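Local coordinates for protein GTP pyrophosphokinase (Chlorobaculum tepidum, PDB 3IBW) that serves as the ACT domain, probably regulatory, of an enzyme that transfers pyrophosphate from ATP to GTP in making the alarmone (p)ppGpp, at residues T61-L66 with F73-L78. The protein carries 1 engineered substitution. Residues are numbered along the deposited sequence; the frame is centred on the assembly and turned at random.
Sequences TLMDKL and FTVERL
The flat group to start from is the peptide linking E76 to R77: on one face sits the selenium of M63, a selenomethionine in this model, while the E76 side chain departs from the other. The SE atom lies nearly straight above the plane, 3.8 Å from R77 N and 4.0 Å from E76 C, a van der Waals perch with no hydrogen bond across the two segments. Backbone hydrogen bonds between E76 and R9 tie the strand to its neighbour 4-13. With CG anti to its carbonyl carbon (chi1 -66°) and chi2 extended, M63 carries SE down to the strand, where it also lies 3.9 Å from R77 CB. From that CB the arginine runs out extended, its guanidinium heading away from the helix.

Next along, V75 reaches M63 and L66, one turn apart, with its two methyls. Its CG1 packs against M63 CB at 3.8 Å and lies equally near M63 O; CG1 stands anti to the valine's own backbone N (chi1 179°), and the other branch, CG2, is turned to L66, 3.9 Å from L66 CB. This is the last α-β unit of the ACT domain's ferredoxin-like βαββαβ fold: helix 56-67 packs on one face of the antiparallel sheet, and the edge strand 72-78 returns beneath it, segments 61-66 and 73-78 running roughly antiparallel at 166°. Both M63 and V75 also touch I8 on strand 4-13. Were V75 replaced by an alanine, the loss of both methyls would probably leave a gap beneath M63 and L66. Alongside the packing, R67 hydrogen-bonds V75 O through NH2 and makes a salt bridge to D64 OD1 through NH1. Upstream, a classic beta bulge sets F73 and T74 together opposite V11.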
# COMPACT_ATOMS: atom_id res chain seq x y z
N THR A 61 -17.95 -4.75 2.23
CA THR A 61 -17.27 -5.57 3.23
C THR A 61 -15.80 -5.15 3.40
O THR A 61 -15.25 -5.24 4.50
CB THR A 61 -17.33 -7.07 2.89
OG1 THR A 61 -16.47 -7.36 1.77
CG2 THR A 61 -18.74 -7.47 2.54
N LEU A 62 -15.16 -4.71 2.32
CA LEU A 62 -13.77 -4.27 2.42
C LEU A 62 -13.73 -2.94 3.17
O LEU A 62 -12.83 -2.72 3.99
CB LEU A 62 -13.15 -4.10 1.02
CG LEU A 62 -13.23 -5.32 0.08
CD1 LEU A 62 -12.58 -4.97 -1.26
CD2 LEU A 62 -12.54 -6.52 0.72
N MSE A 63 -14.68 -2.05 2.90
CA MSE A 63 -14.71 -0.76 3.59
C MSE A 63 -15.02 -0.95 5.08
O MSE A 63 -14.45 -0.26 5.92
CB MSE A 63 -15.73 0.17 2.93
CG MSE A 63 -15.33 0.55 1.52
SE MSE A 63 -16.40 2.00 0.85
CE MSE A 63 -18.05 1.06 0.55
N ASP A 64 -15.90 -1.90 5.40
CA ASP A 64 -16.24 -2.19 6.79
C ASP A 64 -15.01 -2.72 7.56
O ASP A 64 -14.80 -2.36 8.71
CB ASP A 64 -17.40 -3.19 6.87
CG ASP A 64 -18.73 -2.55 6.52
OD1 ASP A 64 -18.78 -1.31 6.37
OD2 ASP A 64 -19.73 -3.29 6.41
N LYS A 65 -14.20 -3.56 6.91
CA LYS A 65 -12.98 -4.09 7.52
C LYS A 65 -12.02 -2.95 7.87
O LYS A 65 -11.42 -2.93 8.94
CB LYS A 65 -12.26 -5.05 6.57
CG LYS A 65 -12.77 -6.48 6.61
CD LYS A 65 -11.64 -7.46 6.29
CE LYS A 65 -10.64 -7.58 7.44
NZ LYS A 65 -10.83 -8.82 8.24
N LEU A 66 -11.87 -2.00 6.95
CA LEU A 66 -11.00 -0.86 7.17
C LEU A 66 -11.54 0.08 8.25
O LEU A 66 -10.78 0.61 9.06
CB LEU A 66 -10.83 -0.06 5.88
CG LEU A 66 -9.98 -0.73 4.79
CD1 LEU A 66 -10.32 -0.14 3.43
CD2 LEU A 66 -8.50 -0.54 5.10
N PHE A 73 -10.36 7.12 11.14
CA PHE A 73 -11.43 8.09 11.38
C PHE A 73 -12.59 7.90 10.43
O PHE A 73 -13.74 7.81 10.86
CB PHE A 73 -10.91 9.52 11.26
CG PHE A 73 -9.85 9.87 12.26
CD1 PHE A 73 -9.99 9.51 13.59
CD2 PHE A 73 -8.71 10.56 11.87
CE1 PHE A 73 -9.01 9.83 14.53
CE2 PHE A 73 -7.72 10.88 12.80
CZ PHE A 73 -7.87 10.51 14.13
N THR A 74 -12.30 7.82 9.13
CA THR A 74 -13.34 7.65 8.12
C THR A 74 -12.92 6.74 6.97
O THR A 74 -11.73 6.60 6.67
CB THR A 74 -13.71 9.03 7.46
OG1 THR A 74 -12.56 9.58 6.81
CG2 THR A 74 -14.21 10.03 8.51
N VAL A 75 -13.90 6.09 6.35
CA VAL A 75 -13.69 5.25 5.18
C VAL A 75 -14.91 5.57 4.32
O VAL A 75 -16.06 5.44 4.76
CB VAL A 75 -13.68 3.74 5.50
CG1 VAL A 75 -13.49 2.94 4.20
CG2 VAL A 75 -12.56 3.42 6.48
N GLU A 76 -14.67 6.02 3.09
CA GLU A 76 -15.77 6.36 2.19
C GLU A 76 -15.44 5.89 0.79
O GLU A 76 -14.27 5.71 0.45
CB GLU A 76 -15.98 7.89 2.17
CG GLU A 76 -14.92 8.66 1.37
CD GLU A 76 -14.79 10.13 1.77
OE1 GLU A 76 -15.46 10.99 1.15
OE2 GLU A 76 -14.03 10.42 2.72
N ARG A 77 -16.47 5.67 -0.01
CA ARG A 77 -16.28 5.27 -1.39
C ARG A 77 -16.03 6.55 -2.20
O ARG A 77 -16.72 7.56 -2.02
CB ARG A 77 -17.52 4.57 -1.93
CG ARG A 77 -17.37 4.13 -3.37
CD ARG A 77 -18.58 3.34 -3.79
NE ARG A 77 -18.55 3.05 -5.22
CZ ARG A 77 -19.46 2.33 -5.84
NH1 ARG A 77 -20.48 1.83 -5.16
NH2 ARG A 77 -19.37 2.14 -7.15
N LEU A 78 -15.04 6.50 -3.09
CA LEU A 78 -14.69 7.63 -3.94
C LEU A 78 -15.40 7.53 -5.28
O LEU A 78 -15.69 6.42 -5.75
CB LEU A 78 -13.18 7.62 -4.23
CG LEU A 78 -12.19 8.05 -3.15
CD1 LEU A 78 -10.77 7.89 -3.66
CD2 LEU A 78 -12.46 9.51 -2.77